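Local structure of bifunctional endomannanase/endoglucanase (Caldanaerobius polysaccharolyticus, 3W0K) at residues W244-Q248 with E283-G287; V254-G260 with W286-W291; N233-L237 with D276-L280. The protein hydrolyses beta-linked polysaccharide chains, probably both mannan and cellulose-type glucan, as a glycoside hydrolase of family 5. One frame throughout, in Å; residues are numbered along the deposited sequence.

How the contacts relate
The three contacts lie in the last part of a beta/alpha barrel. Contact 2 is the core one, centred about 7 Å from the centre of the chain. It pairs strands 254-259 and 287-290 through backbone hydrogen bonds and buried side chains. Contacts 1 and 3 lie farther out, about 17 and 19 Å from that centre, and both join helix 234-249 to helix 267-284. Contact 1 is largely buried and combines amide, indole and guanidinium groups with aromatic rings. Contact 3 is partly buried, with leucines beside a lysine and bound waters. Trp286 belongs to both contacts 1 and 2, and Leu278 of helix 267-284 packs against Tyr288 and Phe259 of contact 2.

Contact 1: residues W244-Q248 with E283-G287; sequences WRDLQ and EFEWG
Trp244 meets Trp286 through its CB, which lies 3.9 Å from Trp286 CH2. Its indole turns to the other side, where NE1 donates to Asn180 O. Arg245 comes next and lies over one face of the Phe284 ring. Bends at chi2 and chi3 (-72° and -81°) fold the chain over the ring. CD makes a CH-pi contact over the centre of that face, 3.5 Å from the Phe284 centroid. The guanidinium continues over the rim, nearly parallel to the ring, the planes 14° apart. The Gln248 amide makes the polar bonds of the contact. Its chain is extended. NE2 donates to Phe284 O at 3.0 Å in an almost straight bond. OE1 accepts from Trp286 NE1 at 2.8 Å and from Arg245 NH1 at 2.8 Å. Both donors stand out of the carbonyl plane, on opposite faces. These bonds fix the rotation of the amide and tie Arg245 to the same group. Water 1 links Arg245 NH1 to Glu283 O. Glu285, with positive phi, closes a Schellman motif, and the chain then leads through Trp286 into strand 287-290. The contact thus joins the C-terminal parts of helices 234-249 and 267-284, beside strand 254-259, and the Tyr241 ring of helix 234-249 meets Trp286 edge-to-face.

Contact 2: residues V254-G260 with W286-W291; sequences VHIGEFG and WGYSLW
Strands 254-259 and 287-290 run parallel, their axes 26° apart, with Ile256 N donating to Gly287 O and Ser289 N to Ile256 O at 2.9 Å. Farther on, Trp291 N donates to Phe259 O. Val254 CG1 sits over the six-membered ring of Trp286, 4.0 Å from its centroid, and Ile256 CD1 approaches Trp286 CE3. The His255 ring lies with one face on Gly287 O, and its NE2 bonds to Lys3 O. Phe259 CG lies between the backbone N and the carbonyl carbon (chi1 83°), which turns the ring toward 287-290. Leu290 CD1 then lies over one ring face, 3.7 Å from the centroid, and Tyr288 CD1 approaches Phe259 CE2. The Glu258 and Trp291 side chains run the same way, OE1 over the rim of one indole face. OE2 forms salt bridges with Arg40 and Arg196, and OE1 is hydrogen-bonded to Tyr198 OH. OE2 also hydrogen-bonds a Tris molecule, probably from the crystallisation liquor, consistent with a pocket at the end of the seventh strand, where family 5 enzymes carry their nucleophile. These are the seventh and eighth strands of a (beta/alpha)8, or TIM, barrel; helix 267-284 is the crossover, and strand 4-7 closes the barrel against 287-290.

Contact 3: residues N233-L237 with D276-L280; sequences NKDTL and DVLSL
The hydrogen bond across this contact runs from Lys234 NZ to Ser279 OG, 3.0 Å apart. Ser279 OG is also hydrogen-bonded to Glu275 O of its own helix. The lysine chain is extended, with CG anti to the backbone N (chi1 -165°), and this carries NZ across to helix 267-284. Two waters add bridges. Water 3 accepts from Lys234 N and donates to Asp276 OD2, and water 4 accepts from Lys234 NZ and donates weakly to Ser279 O. The charged ends of Lys234 and Asp276 do not meet, since NZ stays 5.0 Å from Asp276 OD1. Asp276 OD1 forms a salt bridge with Arg272, and OD2 is hydrogen-bonded to Tyr222 OH as well as to water 3. Apolar contacts lie alongside. Leu237 CD1 touches Val277 CG1 at 3.7 Å, and Leu237 CB touches Leu280 CD1 at 3.6 Å. The methylenes of Lys234 pass Leu280 in the opposite direction, with CE 3.7 Å from Leu280 CD2. At the start of helix 234-249, Asn233 and Thr236 form a capping box. Lys234, partly exposed, thus reaches helix 267-284 held by one hydroxyl and one water rather than by a salt bridge. The nearby Asp276 charge would probably favour its ammonium form.

Contact 1: residues W244-Q248 with E283-G287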
ATOM      1  N   TRP A 244      -6.241 -15.686  -0.788  1.00 15.16           N
ATOM      2  CA  TRP A 244      -6.091 -14.696  -1.849  1.00 14.61           C
ATOM      3  C   TRP A 244      -6.028 -15.388  -3.209  1.00 15.12           C
ATOM      4  O   TRP A 244      -6.577 -14.895  -4.190  1.00 15.31           O
ATOM      5  CB  TRP A 244      -4.845 -13.843  -1.607  1.00 13.71           C
ATOM      6  CG  TRP A 244      -4.978 -12.956  -0.407  1.00 11.68           C
ATOM      7  CD1 TRP A 244      -4.734 -13.287   0.895  1.00 12.93           C
ATOM      8  CD2 TRP A 244      -5.407 -11.589  -0.400  1.00 12.11           C
ATOM      9  NE1 TRP A 244      -4.987 -12.210   1.715  1.00 12.08           N
ATOM     10  CE2 TRP A 244      -5.401 -11.155   0.945  1.00 11.35           C
ATOM     11  CE3 TRP A 244      -5.796 -10.689  -1.401  1.00 11.86           C
ATOM     12  CZ2 TRP A 244      -5.768  -9.856   1.316  1.00 11.38           C
ATOM     13  CZ3 TRP A 244      -6.162  -9.397  -1.033  1.00 12.57           C
ATOM     14  CH2 TRP A 244      -6.144  -8.994   0.317  1.00 10.65           C
ATOM     15  N   ARG A 245      -5.374 -16.546  -3.249  1.00 17.16           N
ATOM     16  CA  ARG A 245      -5.262 -17.326  -4.479  1.00 18.76           C
ATOM     17  C   ARG A 245      -6.611 -17.913  -4.877  1.00 19.87           C
ATOM     18  O   ARG A 245      -6.931 -17.995  -6.067  1.00 20.05           O
ATOM     19  CB  ARG A 245      -4.228 -18.441  -4.311  1.00 19.66           C
ATOM     20  CG  ARG A 245      -2.801 -17.960  -4.461  1.00 20.24           C
ATOM     21  CD  ARG A 245      -2.485 -17.640  -5.919  1.00 22.02           C
ATOM     22  NE  ARG A 245      -2.165 -18.842  -6.690  1.00 22.84           N
ATOM     23  CZ  ARG A 245      -1.953 -18.866  -8.003  1.00 24.17           C
ATOM     24  NH1 ARG A 245      -2.034 -17.751  -8.720  1.00 23.30           N
ATOM     25  NH2 ARG A 245      -1.607 -20.001  -8.596  1.00 24.79           N
ATOM     26  N   ASP A 246      -7.399 -18.317  -3.883  1.00 21.29           N
ATOM     27  CA  ASP A 246      -8.724 -18.883  -4.131  1.00 22.94           C
ATOM     28  C   ASP A 246      -9.611 -17.844  -4.803  1.00 23.71           C
ATOM     29  O   ASP A 246     -10.432 -18.174  -5.656  1.00 24.18           O
ATOM     30  CB  ASP A 246      -9.372 -19.356  -2.823  1.00 24.16           C
ATOM     31  CG  ASP A 246      -8.703 -20.597  -2.246  1.00 26.35           C
ATOM     32  OD1 ASP A 246      -7.958 -21.286  -2.977  1.00 26.24           O
ATOM     33  OD2 ASP A 246      -8.929 -20.887  -1.054  1.00 29.27           O
ATOM     34  N   LEU A 247      -9.429 -16.584  -4.418  1.00 22.69           N
ATOM     35  CA  LEU A 247     -10.197 -15.489  -4.994  1.00 23.28           C
ATOM     36  C   LEU A 247      -9.734 -15.201  -6.419  1.00 22.66           C
ATOM     37  O   LEU A 247     -10.553 -14.960  -7.305  1.00 23.18           O
ATOM     38  CB  LEU A 247     -10.064 -14.237  -4.126  1.00 24.18           C
ATOM     39  CG  LEU A 247     -11.324 -13.796  -3.376  1.00 26.42           C
ATOM     40  CD1 LEU A 247     -12.085 -14.998  -2.841  1.00 26.47           C
ATOM     41  CD2 LEU A 247     -10.950 -12.844  -2.260  1.00 24.60           C
ATOM     42  N   GLN A 248      -8.421 -15.245  -6.634  1.00 22.65           N
ATOM     43  CA  GLN A 248      -7.840 -14.996  -7.950  1.00 23.96           C
ATOM     44  C   GLN A 248      -8.294 -16.063  -8.944  1.00 25.40           C
ATOM     45  O   GLN A 248      -8.494 -15.778 -10.126  1.00 27.00           O
ATOM     46  CB  GLN A 248      -6.313 -14.974  -7.865  1.00 23.31           C
ATOM     47  CG  GLN A 248      -5.620 -14.641  -9.179  1.00 22.48           C
ATOM     48  CD  GLN A 248      -4.126 -14.886  -9.134  1.00 22.20           C
ATOM     49  OE1 GLN A 248      -3.617 -15.510  -8.204  1.00 22.44           O
ATOM     50  NE2 GLN A 248      -3.413 -14.396 -10.143  1.00 23.20           N
ATOM     51  N   GLU A 283       5.194 -16.725  -9.546  1.00 14.73           N
ATOM     52  CA  GLU A 283       4.404 -17.927  -9.807  1.00 15.26           C
ATOM     53  C   GLU A 283       2.914 -17.601  -9.902  1.00 15.95           C
ATOM     54  O   GLU A 283       2.210 -18.108 -10.780  1.00 15.18           O
ATOM     55  CB  GLU A 283       4.633 -18.957  -8.696  1.00 16.22           C
ATOM     56  CG  GLU A 283       3.833 -20.244  -8.867  1.00 16.94           C
ATOM     57  CD  GLU A 283       4.008 -21.209  -7.713  1.00 19.74           C
ATOM     58  OE1 GLU A 283       5.119 -21.281  -7.151  1.00 19.89           O
ATOM     59  OE2 GLU A 283       3.027 -21.900  -7.369  1.00 20.25           O
ATOM     60  N   PHE A 284       2.450 -16.737  -9.001  1.00 15.08           N
ATOM     61  CA  PHE A 284       1.048 -16.326  -8.952  1.00 15.49           C
ATOM     62  C   PHE A 284       0.723 -15.287 -10.020  1.00 14.87           C
ATOM     63  O   PHE A 284      -0.450 -15.020 -10.296  1.00 15.52           O
ATOM     64  CB  PHE A 284       0.714 -15.712  -7.585  1.00 14.78           C
ATOM     65  CG  PHE A 284       0.880 -16.649  -6.415  1.00 14.74           C
ATOM     66  CD1 PHE A 284       0.993 -18.027  -6.594  1.00 14.98           C
ATOM     67  CD2 PHE A 284       0.904 -16.142  -5.120  1.00 14.41           C
ATOM     68  CE1 PHE A 284       1.126 -18.880  -5.501  1.00 15.76           C
ATOM     69  CE2 PHE A 284       1.036 -16.985  -4.021  1.00 16.20           C
ATOM     70  CZ  PHE A 284       1.147 -18.358  -4.213  1.00 15.58           C
ATOM     71  N   GLU A 285       1.769 -14.703 -10.606  1.00 15.43           N
ATOM     72  CA  GLU A 285       1.646 -13.659 -11.620  1.00 15.12           C
ATOM     73  C   GLU A 285       1.024 -12.406 -11.000  1.00 13.75           C
ATOM     74  O   GLU A 285       0.121 -11.787 -11.565  1.00 16.50           O
ATOM     75  CB  GLU A 285       0.845 -14.141 -12.834  1.00 18.20           C
ATOM     76  CG  GLU A 285       1.555 -15.229 -13.634  1.00 23.01           C
ATOM     77  CD  GLU A 285       0.851 -15.577 -14.936  1.00 26.19           C
ATOM     78  OE1 GLU A 285      -0.040 -14.817 -15.372  1.00 29.14           O
ATOM     79  OE2 GLU A 285       1.202 -16.617 -15.535  1.00 30.29           O
ATOM     80  N   TRP A 286       1.515 -12.060  -9.815  1.00 12.57           N
ATOM     81  CA  TRP A 286       1.045 -10.892  -9.084  1.00 11.70           C
ATOM     82  C   TRP A 286       2.012  -9.728  -9.199  1.00 11.43           C
ATOM     83  O   TRP A 286       3.233  -9.909  -9.137  1.00 11.49           O
ATOM     84  CB  TRP A 286       0.919 -11.196  -7.593  1.00 11.96           C
ATOM     85  CG  TRP A 286      -0.194 -12.103  -7.187  1.00 11.73           C
ATOM     86  CD1 TRP A 286      -1.163 -12.641  -7.981  1.00 12.20           C
ATOM     87  CD2 TRP A 286      -0.456 -12.565  -5.858  1.00 11.08           C
ATOM     88  NE1 TRP A 286      -2.017 -13.413  -7.226  1.00 13.03           N
ATOM     89  CE2 TRP A 286      -1.604 -13.383  -5.919  1.00 12.05           C
ATOM     90  CE3 TRP A 286       0.171 -12.366  -4.619  1.00 11.70           C
ATOM     91  CZ2 TRP A 286      -2.142 -14.003  -4.786  1.00 11.83           C
ATOM     92  CZ3 TRP A 286      -0.363 -12.984  -3.491  1.00 11.31           C
ATOM     93  CH2 TRP A 286      -1.510 -13.793  -3.586  1.00 11.11           C
ATOM     94  N   GLY A 287       1.453  -8.530  -9.324  1.00 10.52           N
ATOM     95  CA  GLY A 287       2.266  -7.332  -9.363  1.00 11.17           C
ATOM     96  C   GLY A 287       2.556  -6.992  -7.910  1.00 10.03           C
ATOM     97  O   GLY A 287       1.857  -7.462  -7.003  1.00 10.48           O
TER
HETATM   98  O   HOH W   1      -0.546 -18.578 -11.468  1.00 34.28           O

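Contact 2: residues V254-G260 with W286-W291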
ATOM      1  N   VAL A 254      -5.844  -9.550  -8.115  1.00 15.44           N
ATOM      2  CA  VAL A 254      -5.101  -9.342  -6.874  1.00 13.66           C
ATOM      3  C   VAL A 254      -3.771  -8.642  -7.143  1.00 13.87           C
ATOM      4  O   VAL A 254      -3.151  -8.846  -8.185  1.00 15.76           O
ATOM      5  CB  VAL A 254      -4.836 -10.698  -6.158  1.00 14.39           C
ATOM      6  CG1 VAL A 254      -3.945 -10.506  -4.929  1.00 15.67           C
ATOM      7  CG2 VAL A 254      -6.158 -11.343  -5.751  1.00 14.14           C
ATOM      8  N   HIS A 255      -3.348  -7.807  -6.199  1.00 10.55           N
ATOM      9  CA  HIS A 255      -2.087  -7.080  -6.312  1.00 10.52           C
ATOM     10  C   HIS A 255      -1.514  -6.881  -4.910  1.00  9.96           C
ATOM     11  O   HIS A 255      -2.263  -6.855  -3.934  1.00 11.73           O
ATOM     12  CB  HIS A 255      -2.312  -5.716  -6.972  1.00  9.54           C
ATOM     13  CG  HIS A 255      -1.046  -4.968  -7.258  1.00  9.28           C
ATOM     14  ND1 HIS A 255      -0.518  -4.037  -6.389  1.00 10.33           N
ATOM     15  CD2 HIS A 255      -0.198  -5.024  -8.312  1.00 10.75           C
ATOM     16  CE1 HIS A 255       0.603  -3.553  -6.896  1.00 10.46           C
ATOM     17  NE2 HIS A 255       0.820  -4.136  -8.062  1.00  9.82           N
ATOM     18  N   ILE A 256      -0.191  -6.783  -4.808  1.00  9.05           N
ATOM     19  CA  ILE A 256       0.462  -6.563  -3.518  1.00  8.64           C
ATOM     20  C   ILE A 256       0.809  -5.074  -3.423  1.00 10.46           C
ATOM     21  O   ILE A 256       1.829  -4.625  -3.954  1.00  9.87           O
ATOM     22  CB  ILE A 256       1.734  -7.440  -3.368  1.00 10.13           C
ATOM     23  CG1 ILE A 256       1.363  -8.926  -3.451  1.00 11.03           C
ATOM     24  CG2 ILE A 256       2.439  -7.142  -2.046  1.00 11.40           C
ATOM     25  CD1 ILE A 256       0.444  -9.414  -2.334  1.00 12.88           C
ATOM     26  N   GLY A 257      -0.071  -4.322  -2.764  1.00  9.17           N
ATOM     27  CA  GLY A 257       0.092  -2.881  -2.619  1.00  9.62           C
ATOM     28  C   GLY A 257       1.306  -2.415  -1.846  1.00  9.72           C
ATOM     29  O   GLY A 257       1.800  -1.305  -2.074  1.00  8.02           O
ATOM     30  N   GLU A 258       1.730  -3.220  -0.876  1.00  8.71           N
ATOM     31  CA  GLU A 258       2.908  -2.926  -0.068  1.00  8.21           C
ATOM     32  C   GLU A 258       3.561  -4.227   0.349  1.00  8.45           C
ATOM     33  O   GLU A 258       2.879  -5.217   0.618  1.00  8.78           O
ATOM     34  CB  GLU A 258       2.561  -2.231   1.248  1.00  9.06           C
ATOM     35  CG  GLU A 258       1.854  -0.896   1.198  1.00  7.95           C
ATOM     36  CD  GLU A 258       1.572  -0.366   2.597  1.00  8.58           C
ATOM     37  OE1 GLU A 258       2.247  -0.791   3.563  1.00  9.38           O
ATOM     38  OE2 GLU A 258       0.674   0.490   2.737  1.00  9.54           O
ATOM     39  N   PHE A 259       4.886  -4.200   0.412  1.00  9.16           N
ATOM     40  CA  PHE A 259       5.671  -5.328   0.891  1.00  8.54           C
ATOM     41  C   PHE A 259       7.080  -4.835   1.157  1.00 10.37           C
ATOM     42  O   PHE A 259       7.456  -3.736   0.739  1.00  9.73           O
ATOM     43  CB  PHE A 259       5.652  -6.535  -0.072  1.00 10.76           C
ATOM     44  CG  PHE A 259       6.638  -6.451  -1.206  1.00  9.34           C
ATOM     45  CD1 PHE A 259       7.734  -7.312  -1.251  1.00 11.02           C
ATOM     46  CD2 PHE A 259       6.447  -5.557  -2.253  1.00 10.49           C
ATOM     47  CE1 PHE A 259       8.623  -7.284  -2.326  1.00 11.12           C
ATOM     48  CE2 PHE A 259       7.330  -5.520  -3.333  1.00 10.69           C
ATOM     49  CZ  PHE A 259       8.419  -6.386  -3.370  1.00 11.45           C
ATOM     50  N   GLY A 260       7.841  -5.613   1.914  1.00  9.36           N
ATOM     51  CA  GLY A 260       9.202  -5.213   2.200  1.00 10.75           C
ATOM     52  C   GLY A 260       9.663  -5.604   3.582  1.00 10.47           C
ATOM     53  O   GLY A 260       8.914  -6.202   4.360  1.00 10.57           O
ATOM     54  N   TRP A 286       1.515 -12.060  -9.815  1.00 12.57           N
ATOM     55  CA  TRP A 286       1.045 -10.892  -9.084  1.00 11.70           C
ATOM     56  C   TRP A 286       2.012  -9.728  -9.199  1.00 11.43           C
ATOM     57  O   TRP A 286       3.233  -9.909  -9.137  1.00 11.49           O
ATOM     58  CB  TRP A 286       0.919 -11.196  -7.593  1.00 11.96           C
ATOM     59  CG  TRP A 286      -0.194 -12.103  -7.187  1.00 11.73           C
ATOM     60  CD1 TRP A 286      -1.163 -12.641  -7.981  1.00 12.20           C
ATOM     61  CD2 TRP A 286      -0.456 -12.565  -5.858  1.00 11.08           C
ATOM     62  NE1 TRP A 286      -2.017 -13.413  -7.226  1.00 13.03           N
ATOM     63  CE2 TRP A 286      -1.604 -13.383  -5.919  1.00 12.05           C
ATOM     64  CE3 TRP A 286       0.171 -12.366  -4.619  1.00 11.70           C
ATOM     65  CZ2 TRP A 286      -2.142 -14.003  -4.786  1.00 11.83           C
ATOM     66  CZ3 TRP A 286      -0.363 -12.984  -3.491  1.00 11.31           C
ATOM     67  CH2 TRP A 286      -1.510 -13.793  -3.586  1.00 11.11           C
ATOM     68  N   GLY A 287       1.453  -8.530  -9.324  1.00 10.52           N
ATOM     69  CA  GLY A 287       2.266  -7.332  -9.363  1.00 11.17           C
ATOM     70  C   GLY A 287       2.556  -6.992  -7.910  1.00 10.03           C
ATOM     71  O   GLY A 287       1.857  -7.462  -7.003  1.00 10.48           O
ATOM     72  N   TYR A 288       3.568  -6.168  -7.676  1.00  9.44           N
ATOM     73  CA  TYR A 288       3.936  -5.801  -6.313  1.00  9.66           C
ATOM     74  C   TYR A 288       4.587  -4.429  -6.232  1.00 10.85           C
ATOM     75  O   TYR A 288       5.236  -3.984  -7.176  1.00 11.25           O
ATOM     76  CB  TYR A 288       4.853  -6.872  -5.701  1.00  9.10           C
ATOM     77  CG  TYR A 288       5.952  -7.365  -6.620  1.00 10.94           C
ATOM     78  CD1 TYR A 288       7.140  -6.653  -6.765  1.00 10.66           C
ATOM     79  CD2 TYR A 288       5.806  -8.557  -7.328  1.00 10.00           C
ATOM     80  CE1 TYR A 288       8.163  -7.118  -7.596  1.00 12.75           C
ATOM     81  CE2 TYR A 288       6.822  -9.033  -8.160  1.00 12.55           C
ATOM     82  CZ  TYR A 288       7.993  -8.308  -8.286  1.00 11.96           C
ATOM     83  OH  TYR A 288       9.001  -8.778  -9.096  1.00 13.19           O
ATOM     84  N   SER A 289       4.397  -3.767  -5.093  1.00  9.23           N
ATOM     85  CA  SER A 289       4.936  -2.431  -4.860  1.00  9.47           C
ATOM     86  C   SER A 289       5.650  -2.376  -3.510  1.00  8.68           C
ATOM     87  O   SER A 289       5.033  -2.594  -2.467  1.00  9.80           O
ATOM     88  CB  SER A 289       3.794  -1.409  -4.896  1.00  9.97           C
ATOM     89  OG  SER A 289       4.271  -0.083  -4.773  1.00 12.06           O
ATOM     90  N   LEU A 290       6.952  -2.099  -3.538  1.00  8.40           N
ATOM     91  CA  LEU A 290       7.759  -2.019  -2.319  1.00  9.08           C
ATOM     92  C   LEU A 290       7.351  -0.778  -1.519  1.00  9.76           C
ATOM     93  O   LEU A 290       7.025   0.261  -2.103  1.00  8.68           O
ATOM     94  CB  LEU A 290       9.248  -1.964  -2.681  1.00  9.90           C
ATOM     95  CG  LEU A 290      10.247  -2.414  -1.611  1.00 10.06           C
ATOM     96  CD1 LEU A 290      10.109  -3.909  -1.351  1.00  9.91           C
ATOM     97  CD2 LEU A 290      11.657  -2.093  -2.067  1.00 10.91           C
ATOM     98  N   TRP A 291       7.370  -0.881  -0.192  1.00  9.01           N
ATOM     99  CA  TRP A 291       6.961   0.244   0.651  1.00  9.25           C
ATOM    100  C   TRP A 291       7.775   1.527   0.465  1.00 10.02           C
ATOM    101  O   TRP A 291       7.211   2.618   0.472  1.00  9.74           O
ATOM    102  CB  TRP A 291       6.896  -0.161   2.127  1.00  9.56           C
ATOM    103  CG  TRP A 291       6.531   0.988   3.027  1.00  9.79           C
ATOM    104  CD1 TRP A 291       7.258   1.463   4.078  1.00 12.05           C
ATOM    105  CD2 TRP A 291       5.380   1.840   2.917  1.00 10.01           C
ATOM    106  NE1 TRP A 291       6.638   2.563   4.627  1.00 12.00           N
ATOM    107  CE2 TRP A 291       5.485   2.814   3.931  1.00 10.91           C
ATOM    108  CE3 TRP A 291       4.275   1.877   2.054  1.00  9.82           C
ATOM    109  CZ2 TRP A 291       4.525   3.818   4.109  1.00 11.83           C
ATOM    110  CZ3 TRP A 291       3.318   2.877   2.231  1.00 10.76           C
ATOM    111  CH2 TRP A 291       3.453   3.833   3.251  1.00 10.99           C
TER
HETATM  112  O   HOH W   2      -1.268  -8.224  -9.985  1.00 13.05           O

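Contact 3: residues N233-L237 with D276-L280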
ATOM      1  N   ASN A 233       8.043 -20.450   6.563  1.00 16.29           N
ATOM      2  CA  ASN A 233       8.862 -20.790   5.403  1.00 16.76           C
ATOM      3  C   ASN A 233       8.001 -20.564   4.164  1.00 17.02           C
ATOM      4  O   ASN A 233       6.887 -20.044   4.275  1.00 14.67           O
ATOM      5  CB  ASN A 233       9.369 -22.240   5.481  1.00 17.16           C
ATOM      6  CG  ASN A 233       8.265 -23.240   5.777  1.00 18.21           C
ATOM      7  OD1 ASN A 233       7.190 -23.197   5.183  1.00 17.16           O
ATOM      8  ND2 ASN A 233       8.541 -24.165   6.691  1.00 20.19           N
ATOM      9  N   LYS A 234       8.491 -20.955   2.991  1.00 15.17           N
ATOM     10  CA  LYS A 234       7.726 -20.749   1.763  1.00 15.09           C
ATOM     11  C   LYS A 234       6.364 -21.447   1.783  1.00 14.48           C
ATOM     12  O   LYS A 234       5.380 -20.905   1.277  1.00 14.93           O
ATOM     13  CB  LYS A 234       8.533 -21.173   0.536  1.00 14.28           C
ATOM     14  CG  LYS A 234       7.954 -20.661  -0.776  1.00 15.65           C
ATOM     15  CD  LYS A 234       8.866 -20.973  -1.947  1.00 15.06           C
ATOM     16  CE  LYS A 234       8.276 -20.464  -3.248  1.00 16.14           C
ATOM     17  NZ  LYS A 234       9.178 -20.721  -4.402  1.00 16.79           N
ATOM     18  N   ASP A 235       6.302 -22.636   2.380  1.00 15.42           N
ATOM     19  CA  ASP A 235       5.045 -23.377   2.469  1.00 16.20           C
ATOM     20  C   ASP A 235       4.038 -22.622   3.334  1.00 15.76           C
ATOM     21  O   ASP A 235       2.841 -22.613   3.039  1.00 16.50           O
ATOM     22  CB  ASP A 235       5.270 -24.781   3.047  1.00 18.60           C
ATOM     23  CG  ASP A 235       5.875 -25.746   2.037  1.00 22.47           C
ATOM     24  OD1 ASP A 235       5.809 -25.478   0.820  1.00 23.84           O
ATOM     25  OD2 ASP A 235       6.403 -26.795   2.467  1.00 24.48           O
ATOM     26  N   THR A 236       4.534 -21.997   4.400  1.00 15.64           N
ATOM     27  CA  THR A 236       3.685 -21.226   5.306  1.00 15.13           C
ATOM     28  C   THR A 236       3.158 -19.994   4.577  1.00 14.68           C
ATOM     29  O   THR A 236       2.014 -19.583   4.781  1.00 13.94           O
ATOM     30  CB  THR A 236       4.456 -20.783   6.562  1.00 15.67           C
ATOM     31  OG1 THR A 236       5.149 -21.907   7.116  1.00 20.00           O
ATOM     32  CG2 THR A 236       3.495 -20.242   7.611  1.00 15.54           C
ATOM     33  N   LEU A 237       3.995 -19.409   3.722  1.00 14.70           N
ATOM     34  CA  LEU A 237       3.583 -18.242   2.947  1.00 13.17           C
ATOM     35  C   LEU A 237       2.479 -18.633   1.968  1.00 14.29           C
ATOM     36  O   LEU A 237       1.560 -17.852   1.717  1.00 15.14           O
ATOM     37  CB  LEU A 237       4.775 -17.628   2.207  1.00 13.06           C
ATOM     38  CG  LEU A 237       5.725 -16.798   3.072  1.00 12.96           C
ATOM     39  CD1 LEU A 237       7.029 -16.542   2.333  1.00 14.66           C
ATOM     40  CD2 LEU A 237       5.051 -15.480   3.452  1.00 14.93           C
ATOM     41  N   ASP A 276      11.721 -15.854  -1.335  1.00 11.92           N
ATOM     42  CA  ASP A 276      10.503 -16.644  -1.200  1.00 12.63           C
ATOM     43  C   ASP A 276       9.246 -15.889  -1.628  1.00 13.11           C
ATOM     44  O   ASP A 276       8.479 -16.387  -2.453  1.00 13.72           O
ATOM     45  CB  ASP A 276      10.330 -17.147   0.233  1.00 13.47           C
ATOM     46  CG  ASP A 276      11.099 -18.425   0.507  1.00 15.63           C
ATOM     47  OD1 ASP A 276      11.711 -18.984  -0.428  1.00 15.85           O
ATOM     48  OD2 ASP A 276      11.073 -18.879   1.666  1.00 15.71           O
ATOM     49  N   VAL A 277       9.027 -14.696  -1.075  1.00 12.87           N
ATOM     50  CA  VAL A 277       7.830 -13.936  -1.436  1.00 12.64           C
ATOM     51  C   VAL A 277       7.803 -13.526  -2.899  1.00 11.79           C
ATOM     52  O   VAL A 277       6.783 -13.682  -3.560  1.00 12.24           O
ATOM     53  CB  VAL A 277       7.587 -12.694  -0.528  1.00 14.00           C
ATOM     54  CG1 VAL A 277       7.320 -13.135   0.902  1.00 15.31           C
ATOM     55  CG2 VAL A 277       8.754 -11.726  -0.591  1.00 13.52           C
ATOM     56  N   LEU A 278       8.934 -13.058  -3.421  1.00 11.57           N
ATOM     57  CA  LEU A 278       8.995 -12.646  -4.820  1.00 11.63           C
ATOM     58  C   LEU A 278       8.808 -13.820  -5.782  1.00 12.18           C
ATOM     59  O   LEU A 278       8.124 -13.680  -6.797  1.00 13.47           O
ATOM     60  CB  LEU A 278      10.294 -11.889  -5.108  1.00 11.51           C
ATOM     61  CG  LEU A 278      10.350 -10.477  -4.514  1.00 12.09           C
ATOM     62  CD1 LEU A 278      11.753  -9.908  -4.625  1.00 12.11           C
ATOM     63  CD2 LEU A 278       9.346  -9.573  -5.219  1.00 13.01           C
ATOM     64  N   SER A 279       9.383 -14.979  -5.458  1.00 12.82           N
ATOM     65  CA  SER A 279       9.221 -16.154  -6.319  1.00 13.88           C
ATOM     66  C   SER A 279       7.753 -16.576  -6.320  1.00 13.05           C
ATOM     67  O   SER A 279       7.237 -17.051  -7.330  1.00 13.60           O
ATOM     68  CB  SER A 279      10.131 -17.313  -5.883  1.00 14.67           C
ATOM     69  OG  SER A 279       9.812 -17.788  -4.590  1.00 19.89           O
ATOM     70  N   LEU A 280       7.075 -16.382  -5.189  1.00 12.29           N
ATOM     71  CA  LEU A 280       5.656 -16.702  -5.096  1.00 12.88           C
ATOM     72  C   LEU A 280       4.855 -15.726  -5.953  1.00 12.05           C
ATOM     73  O   LEU A 280       3.931 -16.126  -6.653  1.00 13.63           O
ATOM     74  CB  LEU A 280       5.168 -16.637  -3.648  1.00 11.58           C
ATOM     75  CG  LEU A 280       5.469 -17.858  -2.782  1.00 12.57           C
ATOM     76  CD1 LEU A 280       4.966 -17.625  -1.374  1.00 13.61           C
ATOM     77  CD2 LEU A 280       4.802 -19.090  -3.389  1.00 12.44           C
TER
HETATM   78  O   HOH W   3      11.324 -21.336   2.851  1.00 16.53           O
HETATM   79  O   HOH W   4       7.530 -20.011  -6.583  1.00 24.67           O